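Side-chain contacts in 6-phosphogluconolactonase (Leishmania braziliensis, PDB 3CSS), which probably hydrolyses 6-phosphogluconolactone to 6-phosphogluconate, the second step of the oxidative pentose phosphate pathway: residues A27-R32 with V37-A42; A128-Y133 with W200-S205; D157-G162 with T207-A212; D175-T180 with V185-F190. One frame throughout, in Å; residues are numbered along the deposited sequence.

Contact 1: A27-R32 with V37-A42; sequences AAIDAR and VPVVLA
Val39 packs through CG2 against the end of helix 14-30. Val39 CG2 is 3.8 Å from Ile29 CA. Val39 CG2 also lies 4.0 Å from Ile29 CG1, and the two side chains meet at about a right angle. CG2 is directed there by the valine rotamer, with CG1 anti to the backbone N (chi1 165°) and CG2 anti to the carbonyl carbon. Ala28 adds its carbonyl O, 3.6 Å from Val39 CG2, while its CB stands farther back. Val39 and Ile29 are both buried, and Ile29 also reaches Val69 of the next strand.

The other side is nearer to solvent, with Arg32 partly exposed and Val37 exposed. Arg32 lays its CD against Val39 CG2 at 3.8 Å, and its chain then bends at chi3 (-63°). The guanidinium is held by two backbone oxygens close to its own plane. Arg32 NE donates to Ile29 O at 3.0 Å, in the carbonyl plane and on a lone pair. Arg32 NH1 donates to Val37 O at 3.1 Å. That bond is nearly straight at the hydrogen (169°), but the donor stands above the carbonyl plane. Val37 lies at the margin, and its carbonyl O does the bonding.

The arginine thus ties the helix end to the residues leading into strand 39-43. Its partners are neutral carbonyls, so the link is hydrogen bonding rather than a salt bridge.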
loop_
_atom_site.group_PDB
_atom_site.type_symbol
_atom_site.label_atom_id
_atom_site.label_comp_id
_atom_site.label_asym_id
_atom_site.label_seq_id
_atom_site.Cartn_x
_atom_site.Cartn_y
_atom_site.Cartn_z
ATOM N N ALA A 27 -5.837 15.785 -6.635
ATOM C CA ALA A 27 -4.791 16.679 -7.143
ATOM C C ALA A 27 -3.998 15.991 -8.257
ATOM O O ALA A 27 -3.753 16.582 -9.310
ATOM C CB ALA A 27 -3.855 17.093 -6.006
ATOM N N ALA A 28 -3.628 14.731 -8.029
ATOM C CA ALA A 28 -2.884 13.945 -9.020
ATOM C C ALA A 28 -3.707 13.708 -10.295
ATOM O O ALA A 28 -3.166 13.761 -11.408
ATOM C CB ALA A 28 -2.424 12.619 -8.414
ATOM N N ILE A 29 -5.009 13.471 -10.130
ATOM C CA ILE A 29 -5.915 13.279 -11.265
ATOM C C ILE A 29 -6.079 14.569 -12.072
ATOM O O ILE A 29 -6.021 14.536 -13.294
ATOM C CB ILE A 29 -7.317 12.787 -10.827
ATOM C CG1 ILE A 29 -7.233 11.364 -10.260
ATOM C CG2 ILE A 29 -8.304 12.835 -12.014
ATOM C CD1 ILE A 29 -8.484 10.910 -9.538
ATOM N N ASP A 30 -6.287 15.693 -11.387
ATOM C CA ASP A 30 -6.447 16.982 -12.060
ATOM C C ASP A 30 -5.137 17.492 -12.667
ATOM O O ASP A 30 -5.163 18.229 -13.655
ATOM C CB ASP A 30 -7.024 18.038 -11.111
ATOM C CG ASP A 30 -7.606 19.236 -11.857
ATOM O OD1 ASP A 30 -8.714 19.103 -12.427
ATOM O OD2 ASP A 30 -6.956 20.304 -11.878
ATOM N N ALA A 31 -4.002 17.095 -12.092
ATOM C CA ALA A 31 -2.692 17.551 -12.565
ATOM C C ALA A 31 -2.163 16.798 -13.790
ATOM O O ALA A 31 -1.115 17.166 -14.326
ATOM C CB ALA A 31 -1.667 17.485 -11.438
ATOM N N ARG A 32 -2.862 15.756 -14.239
ATOM C CA ARG A 32 -2.434 15.020 -15.436
ATOM C C ARG A 32 -2.355 15.956 -16.637
ATOM O O ARG A 32 -3.295 16.710 -16.891
ATOM C CB ARG A 32 -3.417 13.900 -15.781
ATOM C CG ARG A 32 -3.416 12.698 -14.837
ATOM C CD ARG A 32 -4.471 11.690 -15.290
ATOM N NE ARG A 32 -5.817 12.257 -15.214
ATOM C CZ ARG A 32 -6.911 11.742 -15.772
ATOM N NH1 ARG A 32 -6.865 10.617 -16.482
ATOM N NH2 ARG A 32 -8.070 12.367 -15.613
ATOM N N VAL A 37 -4.640 9.053 -20.025
ATOM C CA VAL A 37 -3.854 8.037 -19.317
ATOM C C VAL A 37 -4.198 8.120 -17.837
ATOM O O VAL A 37 -4.213 9.212 -17.269
ATOM C CB VAL A 37 -2.323 8.216 -19.487
ATOM C CG1 VAL A 37 -1.964 8.342 -20.947
ATOM C CG2 VAL A 37 -1.803 9.425 -18.705
ATOM N N PRO A 38 -4.472 6.970 -17.208
ATOM C CA PRO A 38 -4.914 7.035 -15.817
ATOM C C PRO A 38 -3.802 7.316 -14.806
ATOM O O PRO A 38 -2.628 7.128 -15.097
ATOM C CB PRO A 38 -5.476 5.634 -15.568
ATOM C CG PRO A 38 -4.682 4.762 -16.442
ATOM C CD PRO A 38 -4.452 5.584 -17.705
ATOM N N VAL A 39 -4.211 7.786 -13.635
ATOM C CA VAL A 39 -3.362 7.793 -12.441
ATOM C C VAL A 39 -3.328 6.356 -11.903
ATOM O O VAL A 39 -4.370 5.713 -11.768
ATOM C CB VAL A 39 -3.952 8.775 -11.383
ATOM C CG1 VAL A 39 -3.350 8.567 -9.992
ATOM C CG2 VAL A 39 -3.742 10.206 -11.856
ATOM N N VAL A 40 -2.143 5.834 -11.608
ATOM C CA VAL A 40 -2.043 4.498 -11.031
ATOM C C VAL A 40 -2.064 4.647 -9.509
ATOM O O VAL A 40 -1.196 5.312 -8.950
ATOM C CB VAL A 40 -0.747 3.759 -11.482
ATOM C CG1 VAL A 40 -0.750 2.357 -10.952
ATOM C CG2 VAL A 40 -0.630 3.747 -12.990
ATOM N N LEU A 41 -3.056 4.029 -8.863
ATOM C CA LEU A 41 -3.257 4.118 -7.404
ATOM C C LEU A 41 -3.122 2.723 -6.803
ATOM O O LEU A 41 -3.851 1.821 -7.205
ATOM C CB LEU A 41 -4.652 4.697 -7.098
ATOM C CG LEU A 41 -5.105 4.838 -5.628
ATOM C CD1 LEU A 41 -4.154 5.722 -4.854
ATOM C CD2 LEU A 41 -6.569 5.351 -5.535
ATOM N N ALA A 42 -2.215 2.560 -5.839
ATOM C CA ALA A 42 -2.103 1.318 -5.087
ATOM C C ALA A 42 -2.849 1.477 -3.771
ATOM O O ALA A 42 -2.497 2.329 -2.918
ATOM C CB ALA A 42 -0.639 0.960 -4.817
#

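Contact 2: A128-Y133 with W200-S205; sequences AVAQDY and WRVTLS
Val129 and Ala130 of helix 123-140 pack on Val202, a helix-on-sheet contact in the alpha/beta fold. The helix meets the sheet at strand 201-204, antiparallel to both of its neighbours.

The contacts are apolar and buried, and centre on one methyl, Val202 CG1. Val202 CG1 is 3.9 Å from Val129 CG1, and the two valine side chains cross at about a right angle. Val202 CG1 is also 3.9 Å from Ala130 CB. Val202 holds CG1 anti to its carbonyl carbon (chi1 -65°), which carries this methyl to the helix. Val129 answers with the branch anti to its backbone N. Tyr133 and Leu204 flank this centre at longer range. Ala130 also touches Val186 and Val188 of strand 186-189.

The polar groups are satisfied outside the apolar patch. Tyr133 OH bonds to the backbone O of Leu73. Thr203 points away from the helix, and Thr203 OG1 donates to Leu204 O at 2.9 Å, tilted 21° from the carbonyl plane. The same OG1 is bonded to Ser171 N. Ser205 sits at the N-cap of the following helix.

Between Val129 and Ala130, Val202 CG1 comes down on the helix backbone itself, 3.7 Å from Ala130 N.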
loop_
_atom_site.group_PDB
_atom_site.type_symbol
_atom_site.label_atom_id
_atom_site.label_comp_id
_atom_site.label_asym_id
_atom_site.label_seq_id
_atom_site.Cartn_x
_atom_site.Cartn_y
_atom_site.Cartn_z
ATOM N N ALA A 128 4.080 -18.313 -5.778
ATOM C CA ALA A 128 3.357 -18.571 -7.016
ATOM C C ALA A 128 2.388 -17.419 -7.319
ATOM O O ALA A 128 2.331 -16.935 -8.452
ATOM C CB ALA A 128 2.623 -19.899 -6.930
ATOM N N VAL A 129 1.651 -16.972 -6.297
ATOM C CA VAL A 129 0.735 -15.824 -6.434
ATOM C C VAL A 129 1.505 -14.517 -6.719
ATOM O O VAL A 129 1.124 -13.763 -7.612
ATOM C CB VAL A 129 -0.170 -15.654 -5.185
ATOM C CG1 VAL A 129 -1.024 -14.393 -5.294
ATOM C CG2 VAL A 129 -1.044 -16.885 -4.988
ATOM N N ALA A 130 2.591 -14.278 -5.982
ATOM C CA ALA A 130 3.445 -13.101 -6.187
ATOM C C ALA A 130 3.944 -12.998 -7.624
ATOM O O ALA A 130 3.902 -11.927 -8.233
ATOM C CB ALA A 130 4.644 -13.114 -5.210
ATOM N N GLN A 131 4.417 -14.122 -8.155
ATOM C CA GLN A 131 5.005 -14.158 -9.494
ATOM C C GLN A 131 3.981 -13.864 -10.592
ATOM O O GLN A 131 4.253 -13.096 -11.515
ATOM C CB GLN A 131 5.680 -15.499 -9.713
ATOM C CG GLN A 131 6.936 -15.649 -8.869
ATOM C CD GLN A 131 8.166 -15.044 -9.530
ATOM O OE1 GLN A 131 8.627 -13.951 -9.155
ATOM N NE2 GLN A 131 8.718 -15.765 -10.508
ATOM N N ASP A 132 2.792 -14.440 -10.463
ATOM C CA ASP A 132 1.707 -14.177 -11.406
ATOM C C ASP A 132 1.260 -12.706 -11.352
ATOM O O ASP A 132 0.959 -12.097 -12.388
ATOM C CB ASP A 132 0.517 -15.108 -11.137
ATOM C CG ASP A 132 0.719 -16.524 -11.700
ATOM O OD1 ASP A 132 1.730 -16.794 -12.409
ATOM O OD2 ASP A 132 -0.164 -17.380 -11.438
ATOM N N TYR A 133 1.219 -12.144 -10.149
ATOM C CA TYR A 133 0.808 -10.753 -9.978
ATOM C C TYR A 133 1.868 -9.808 -10.554
ATOM O O TYR A 133 1.547 -8.835 -11.214
ATOM C CB TYR A 133 0.531 -10.463 -8.492
ATOM C CG TYR A 133 -0.008 -9.092 -8.174
ATOM C CD1 TYR A 133 -0.922 -8.447 -9.006
ATOM C CD2 TYR A 133 0.360 -8.454 -6.997
ATOM C CE1 TYR A 133 -1.411 -7.184 -8.694
ATOM C CE2 TYR A 133 -0.159 -7.213 -6.660
ATOM C CZ TYR A 133 -1.026 -6.572 -7.511
ATOM O OH TYR A 133 -1.491 -5.321 -7.154
ATOM N N TRP A 200 -0.555 -15.969 4.853
ATOM C CA TRP A 200 0.486 -15.486 3.948
ATOM C C TRP A 200 -0.003 -14.302 3.130
ATOM O O TRP A 200 -1.220 -14.143 2.882
ATOM C CB TRP A 200 1.037 -16.606 3.036
ATOM C CG TRP A 200 2.106 -17.391 3.706
ATOM C CD1 TRP A 200 1.946 -18.487 4.499
ATOM C CD2 TRP A 200 3.513 -17.121 3.672
ATOM N NE1 TRP A 200 3.163 -18.916 4.959
ATOM C CE2 TRP A 200 4.143 -18.084 4.478
ATOM C CE3 TRP A 200 4.302 -16.154 3.033
ATOM C CZ2 TRP A 200 5.521 -18.102 4.679
ATOM C CZ3 TRP A 200 5.664 -16.171 3.233
ATOM C CH2 TRP A 200 6.264 -17.145 4.038
ATOM N N ARG A 201 0.962 -13.466 2.757
ATOM C CA ARG A 201 0.729 -12.223 2.034
ATOM C C ARG A 201 1.549 -12.123 0.753
ATOM O O ARG A 201 2.633 -12.710 0.621
ATOM C CB ARG A 201 1.085 -10.983 2.902
ATOM C CG ARG A 201 0.647 -11.045 4.358
ATOM C CD ARG A 201 -0.856 -11.068 4.496
ATOM N NE ARG A 201 -1.305 -11.053 5.889
ATOM C CZ ARG A 201 -1.473 -9.946 6.611
ATOM N NH1 ARG A 201 -1.247 -8.754 6.092
ATOM N NH2 ARG A 201 -1.879 -10.035 7.871
ATOM N N VAL A 202 1.032 -11.328 -0.175
ATOM C CA VAL A 202 1.855 -10.745 -1.212
ATOM C C VAL A 202 1.870 -9.236 -0.995
ATOM O O VAL A 202 0.914 -8.660 -0.441
ATOM C CB VAL A 202 1.384 -11.100 -2.632
ATOM C CG1 VAL A 202 1.523 -12.606 -2.862
ATOM C CG2 VAL A 202 -0.025 -10.674 -2.856
ATOM N N THR A 203 2.969 -8.617 -1.409
ATOM C CA THR A 203 3.158 -7.183 -1.224
ATOM C C THR A 203 3.987 -6.592 -2.360
ATOM O O THR A 203 4.893 -7.238 -2.870
ATOM C CB THR A 203 3.848 -6.880 0.154
ATOM O OG1 THR A 203 3.861 -5.467 0.383
ATOM C CG2 THR A 203 5.260 -7.466 0.235
ATOM N N LEU A 204 3.660 -5.368 -2.754
ATOM C CA LEU A 204 4.606 -4.558 -3.485
ATOM C C LEU A 204 5.891 -4.497 -2.658
ATOM O O LEU A 204 5.852 -4.459 -1.417
ATOM C CB LEU A 204 4.046 -3.165 -3.748
ATOM C CG LEU A 204 2.827 -3.064 -4.666
ATOM C CD1 LEU A 204 2.384 -1.610 -4.833
ATOM C CD2 LEU A 204 3.074 -3.772 -6.024
ATOM N N SER A 205 7.028 -4.515 -3.353
ATOM C CA SER A 205 8.319 -4.499 -2.692
ATOM C C SER A 205 8.714 -3.094 -2.286
ATOM O O SER A 205 8.132 -2.121 -2.741
ATOM C CB SER A 205 9.378 -5.075 -3.636
ATOM O OG SER A 205 9.501 -4.242 -4.786
#

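Contact 3: D157-G162 with T207-A212; sequences DIVLLG and TVIQYA. Unlike the reference sequence in segment 207-212: Tyr211 (reference His).
Val159 CG2 presses on Ala212 CB at 3.5 Å, tighter than usual for two carbons. This is the closest approach between strand 158-162 and the segment 207-212. The other methyl of Val159, CG1, faces Ile209 CG1 more loosely at 4.4 Å. Leu161, two residues on along the strand, brings CD1 to 4.2 Å from Ile209 CG2. All four residues are buried, and the contact is apolar throughout.

The valine rotamer serves both partners. With CG1 anti to the backbone N (chi1 179°) and CG2 anti to the carbonyl carbon, one methyl meets Ile209 and the other Ala212. Segment 207-212 supplies Ile209 from the helix and Ala212 from beyond it.

Farther out, strand 214-219 helps to place both sides. Val159 is hydrogen-bonded through its backbone to His214 and Val216, while Val215 touches both Leu161 and Ile209. The helix end is tied down by Arg250, whose NH1 bonds to Gln210 O and which forms a cation-pi pair with Tyr211. On the other face of the strand, Ile158 packs on Ile25 and Ala28 of helix 14-30.

Strand 158-162 is thus covered by helices on both faces, the three-layer alpha/beta sandwich of a Rossmann-like fold.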
loop_
_atom_site.group_PDB
_atom_site.type_symbol
_atom_site.label_atom_id
_atom_site.label_comp_id
_atom_site.label_asym_id
_atom_site.label_seq_id
_atom_site.Cartn_x
_atom_site.Cartn_y
_atom_site.Cartn_z
ATOM N N ASP A 157 1.717 6.109 -9.425
ATOM C CA ASP A 157 1.535 7.542 -9.126
ATOM C C ASP A 157 1.311 7.821 -7.631
ATOM O O ASP A 157 1.940 8.717 -7.043
ATOM C CB ASP A 157 0.386 8.140 -9.944
ATOM C CG ASP A 157 0.699 8.185 -11.422
ATOM O OD1 ASP A 157 1.496 9.065 -11.812
ATOM O OD2 ASP A 157 0.200 7.319 -12.162
ATOM N N ILE A 158 0.429 7.045 -7.022
ATOM C CA ILE A 158 0.119 7.182 -5.601
ATOM C C ILE A 158 0.042 5.814 -4.952
ATOM O O ILE A 158 -0.767 4.979 -5.358
ATOM C CB ILE A 158 -1.237 7.903 -5.360
ATOM C CG1 ILE A 158 -1.220 9.291 -5.990
ATOM C CG2 ILE A 158 -1.570 7.940 -3.830
ATOM C CD1 ILE A 158 -2.563 9.971 -5.990
ATOM N N VAL A 159 0.896 5.601 -3.950
ATOM C CA VAL A 159 0.833 4.425 -3.084
ATOM C C VAL A 159 0.241 4.839 -1.745
ATOM O O VAL A 159 0.826 5.647 -1.016
ATOM C CB VAL A 159 2.219 3.734 -2.872
ATOM C CG1 VAL A 159 2.065 2.512 -1.936
ATOM C CG2 VAL A 159 2.877 3.345 -4.217
ATOM N N LEU A 160 -0.914 4.275 -1.413
ATOM C CA LEU A 160 -1.492 4.460 -0.114
ATOM C C LEU A 160 -0.908 3.390 0.808
ATOM O O LEU A 160 -0.778 2.229 0.391
ATOM C CB LEU A 160 -3.002 4.292 -0.173
ATOM C CG LEU A 160 -3.765 5.298 -1.024
ATOM C CD1 LEU A 160 -5.246 4.888 -1.042
ATOM C CD2 LEU A 160 -3.589 6.687 -0.433
ATOM N N LEU A 161 -0.600 3.770 2.050
ATOM C CA LEU A 161 -0.007 2.865 3.021
ATOM C C LEU A 161 -0.594 3.100 4.401
ATOM O O LEU A 161 -1.175 4.142 4.674
ATOM C CB LEU A 161 1.523 3.064 3.094
ATOM C CG LEU A 161 2.375 2.720 1.878
ATOM C CD1 LEU A 161 3.801 3.150 2.211
ATOM C CD2 LEU A 161 2.297 1.232 1.545
ATOM N N GLY A 162 -0.461 2.093 5.254
ATOM C CA GLY A 162 -0.652 2.247 6.669
ATOM C C GLY A 162 0.565 1.826 7.447
ATOM O O GLY A 162 1.534 1.327 6.874
ATOM N N THR A 207 11.221 -1.541 -3.308
ATOM C CA THR A 207 11.639 -0.895 -4.561
ATOM C C THR A 207 10.493 -0.177 -5.257
ATOM O O THR A 207 10.614 0.982 -5.662
ATOM C CB THR A 207 12.249 -1.932 -5.523
ATOM O OG1 THR A 207 13.271 -2.664 -4.838
ATOM C CG2 THR A 207 12.872 -1.235 -6.732
ATOM N N VAL A 208 9.371 -0.868 -5.409
ATOM C CA VAL A 208 8.210 -0.271 -6.084
ATOM C C VAL A 208 7.782 0.966 -5.320
ATOM O O VAL A 208 7.544 2.025 -5.890
ATOM C CB VAL A 208 7.040 -1.252 -6.206
ATOM C CG1 VAL A 208 5.826 -0.568 -6.805
ATOM C CG2 VAL A 208 7.433 -2.463 -7.046
ATOM N N ILE A 209 7.695 0.834 -4.001
ATOM C CA ILE A 209 7.280 1.966 -3.165
ATOM C C ILE A 209 8.245 3.151 -3.286
ATOM O O ILE A 209 7.818 4.311 -3.369
ATOM C CB ILE A 209 7.076 1.498 -1.694
ATOM C CG1 ILE A 209 5.929 0.495 -1.652
ATOM C CG2 ILE A 209 6.754 2.669 -0.799
ATOM C CD1 ILE A 209 5.820 -0.295 -0.364
ATOM N N GLN A 210 9.539 2.847 -3.363
ATOM C CA GLN A 210 10.589 3.857 -3.448
ATOM C C GLN A 210 10.711 4.531 -4.834
ATOM O O GLN A 210 11.404 5.541 -4.962
ATOM C CB GLN A 210 11.922 3.248 -3.017
ATOM C CG GLN A 210 11.966 2.926 -1.534
ATOM C CD GLN A 210 13.197 2.155 -1.139
ATOM O OE1 GLN A 210 13.760 1.431 -1.963
ATOM N NE2 GLN A 210 13.614 2.275 0.120
ATOM N N TYR A 211 10.083 3.946 -5.853
ATOM C CA TYR A 211 10.008 4.550 -7.175
ATOM C C TYR A 211 8.650 5.229 -7.464
ATOM O O TYR A 211 8.476 5.849 -8.527
ATOM C CB TYR A 211 10.306 3.514 -8.238
ATOM C CG TYR A 211 11.775 3.266 -8.450
ATOM C CD1 TYR A 211 12.361 2.058 -8.122
ATOM C CD2 TYR A 211 12.575 4.250 -9.009
ATOM C CE1 TYR A 211 13.709 1.836 -8.345
ATOM C CE2 TYR A 211 13.933 4.043 -9.236
ATOM C CZ TYR A 211 14.498 2.827 -8.901
ATOM O OH TYR A 211 15.856 2.611 -9.125
ATOM N N ALA A 212 7.699 5.123 -6.544
ATOM C CA ALA A 212 6.393 5.740 -6.723
ATOM C C ALA A 212 6.529 7.262 -6.701
ATOM O O ALA A 212 7.416 7.817 -6.041
ATOM C CB ALA A 212 5.387 5.255 -5.641
#

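Contact 4: D175-T180 with V185-F190; sequences DSVAAT and VVSVSF
Ser176 meets Ser189 at the start of an ST motif, in the loop that lies against edge strand 186-189. Ser176 CB is 3.5 Å from Ser189 CB, a tight pair for two carbons. The next atom, Ser176 OG, lies 3.7 Å from the same Ser189 CB. OG sits between the backbone N and the carbonyl carbon (chi1 70°), where it can turn back onto its own loop. There Ser176 OG accepts from Ala179 N at 3.3 Å, which makes the motif, and is also hydrogen-bonded to Phe173 O. Ser189 sends its own hydroxyl elsewhere, to Ser171 O.

Val177 lies side by side with Val188, the two pointing the same way, with Val177 CB 4.0 Å from Val188 CG2. Trp127 of helix 123-140 touches both valines. Ala178 N makes a weak, bent hydrogen bond to Val188 O at 3.1 Å (133° at the hydrogen). Ala178 CB lies against Val188 O and also touches Thr203.

Ser187 meets the loop from the strand side. Its OG is anti to the backbone N and is hydrogen-bonded to Asp181 OD2. On the way it passes the loop backbone, with Ser187 OG 3.3 Å from Ala178 CA.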
loop_
_atom_site.group_PDB
_atom_site.type_symbol
_atom_site.label_atom_id
_atom_site.label_comp_id
_atom_site.label_asym_id
_atom_site.label_seq_id
_atom_site.Cartn_x
_atom_site.Cartn_y
_atom_site.Cartn_z
ATOM N N ASP A 175 11.424 -9.243 9.661
ATOM C CA ASP A 175 11.967 -10.596 9.511
ATOM C C ASP A 175 11.158 -11.503 8.555
ATOM O O ASP A 175 11.099 -12.738 8.727
ATOM C CB ASP A 175 12.172 -11.225 10.902
ATOM C CG ASP A 175 13.019 -10.345 11.817
ATOM O OD1 ASP A 175 14.207 -10.128 11.527
ATOM O OD2 ASP A 175 12.477 -9.815 12.823
ATOM N N SER A 176 10.543 -10.877 7.538
ATOM C CA SER A 176 9.949 -11.573 6.398
ATOM C C SER A 176 10.872 -11.496 5.177
ATOM O O SER A 176 11.784 -10.663 5.120
ATOM C CB SER A 176 8.596 -10.946 6.032
ATOM O OG SER A 176 8.752 -9.639 5.472
ATOM N N VAL A 177 10.608 -12.337 4.174
ATOM C CA VAL A 177 11.278 -12.223 2.885
ATOM C C VAL A 177 11.204 -10.783 2.325
ATOM O O VAL A 177 12.221 -10.223 1.916
ATOM C CB VAL A 177 10.695 -13.237 1.845
ATOM C CG1 VAL A 177 11.164 -12.885 0.452
ATOM C CG2 VAL A 177 11.111 -14.656 2.211
ATOM N N ALA A 178 10.010 -10.188 2.373
ATOM C CA ALA A 178 9.766 -8.847 1.825
ATOM C C ALA A 178 10.631 -7.777 2.474
ATOM O O ALA A 178 10.988 -6.795 1.846
ATOM C CB ALA A 178 8.291 -8.490 1.969
ATOM N N ALA A 179 10.956 -7.946 3.753
ATOM C CA ALA A 179 11.728 -6.932 4.456
ATOM C C ALA A 179 13.097 -6.675 3.841
ATOM O O ALA A 179 13.640 -5.590 4.001
ATOM C CB ALA A 179 11.868 -7.311 5.929
ATOM N N THR A 180 13.676 -7.685 3.179
ATOM C CA THR A 180 14.988 -7.546 2.547
ATOM C C THR A 180 14.972 -7.922 1.067
ATOM O O THR A 180 16.038 -8.107 0.456
ATOM C CB THR A 180 16.081 -8.372 3.292
ATOM O OG1 THR A 180 15.722 -9.776 3.311
ATOM C CG2 THR A 180 16.250 -7.861 4.712
ATOM N N VAL A 185 9.374 -7.308 -7.944
ATOM C CA VAL A 185 8.302 -6.307 -7.911
ATOM C C VAL A 185 7.267 -6.653 -6.827
ATOM O O VAL A 185 6.803 -5.779 -6.106
ATOM C CB VAL A 185 7.589 -6.211 -9.290
ATOM C CG1 VAL A 185 6.360 -5.352 -9.234
ATOM C CG2 VAL A 185 8.556 -5.687 -10.373
ATOM N N VAL A 186 6.879 -7.926 -6.761
ATOM C CA VAL A 186 5.962 -8.417 -5.736
ATOM C C VAL A 186 6.694 -9.457 -4.897
ATOM O O VAL A 186 7.273 -10.415 -5.435
ATOM C CB VAL A 186 4.679 -9.064 -6.355
ATOM C CG1 VAL A 186 3.706 -9.485 -5.282
ATOM C CG2 VAL A 186 4.024 -8.129 -7.338
ATOM N N SER A 187 6.683 -9.258 -3.584
ATOM C CA SER A 187 7.335 -10.172 -2.662
ATOM C C SER A 187 6.278 -10.800 -1.745
ATOM O O SER A 187 5.077 -10.643 -1.966
ATOM C CB SER A 187 8.380 -9.413 -1.854
ATOM O OG SER A 187 9.228 -10.286 -1.119
ATOM N N VAL A 188 6.743 -11.521 -0.732
ATOM C CA VAL A 188 5.887 -12.327 0.116
ATOM C C VAL A 188 6.258 -12.180 1.591
ATOM O O VAL A 188 7.395 -11.839 1.932
ATOM C CB VAL A 188 5.983 -13.815 -0.304
ATOM C CG1 VAL A 188 5.553 -13.957 -1.763
ATOM C CG2 VAL A 188 7.385 -14.376 -0.085
ATOM N N SER A 189 5.305 -12.472 2.463
ATOM C CA SER A 189 5.551 -12.429 3.892
ATOM C C SER A 189 4.461 -13.137 4.649
ATOM O O SER A 189 3.361 -13.302 4.136
ATOM C CB SER A 189 5.546 -10.987 4.364
ATOM O OG SER A 189 4.264 -10.434 4.139
ATOM N N PHE A 190 4.789 -13.519 5.875
ATOM C CA PHE A 190 3.802 -13.912 6.877
ATOM C C PHE A 190 3.815 -12.813 7.960
ATOM O O PHE A 190 4.875 -12.230 8.268
ATOM C CB PHE A 190 4.152 -15.286 7.486
ATOM C CG PHE A 190 2.991 -15.954 8.168
ATOM C CD1 PHE A 190 2.077 -16.680 7.414
ATOM C CD2 PHE A 190 2.793 -15.835 9.542
ATOM C CE1 PHE A 190 0.993 -17.292 8.003
ATOM C CE2 PHE A 190 1.709 -16.437 10.153
ATOM C CZ PHE A 190 0.809 -17.192 9.377
#

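In the fold
All four contacts reach the same eight-stranded mixed sheet. Contacts 1 and 3 use its parallel part, where strands 39-43 and 158-162 are neighbours, and their centres are about 14 Å apart. Contacts 2 and 4 use the antiparallel end, strands 201-204 and 186-189, with centres about 9 Å apart. Contacts 1 and 4 are the most distant pair, about 28 Å between centres, on opposite sides of the chain's centre. Along the chain, contact 1 closes first. Contacts 2 and 3 then interlock, and contact 4 is nested inside both. Strand 201-204 leads directly into helix 206-211, so the chain passes from the antiparallel end of the sheet back to its parallel part.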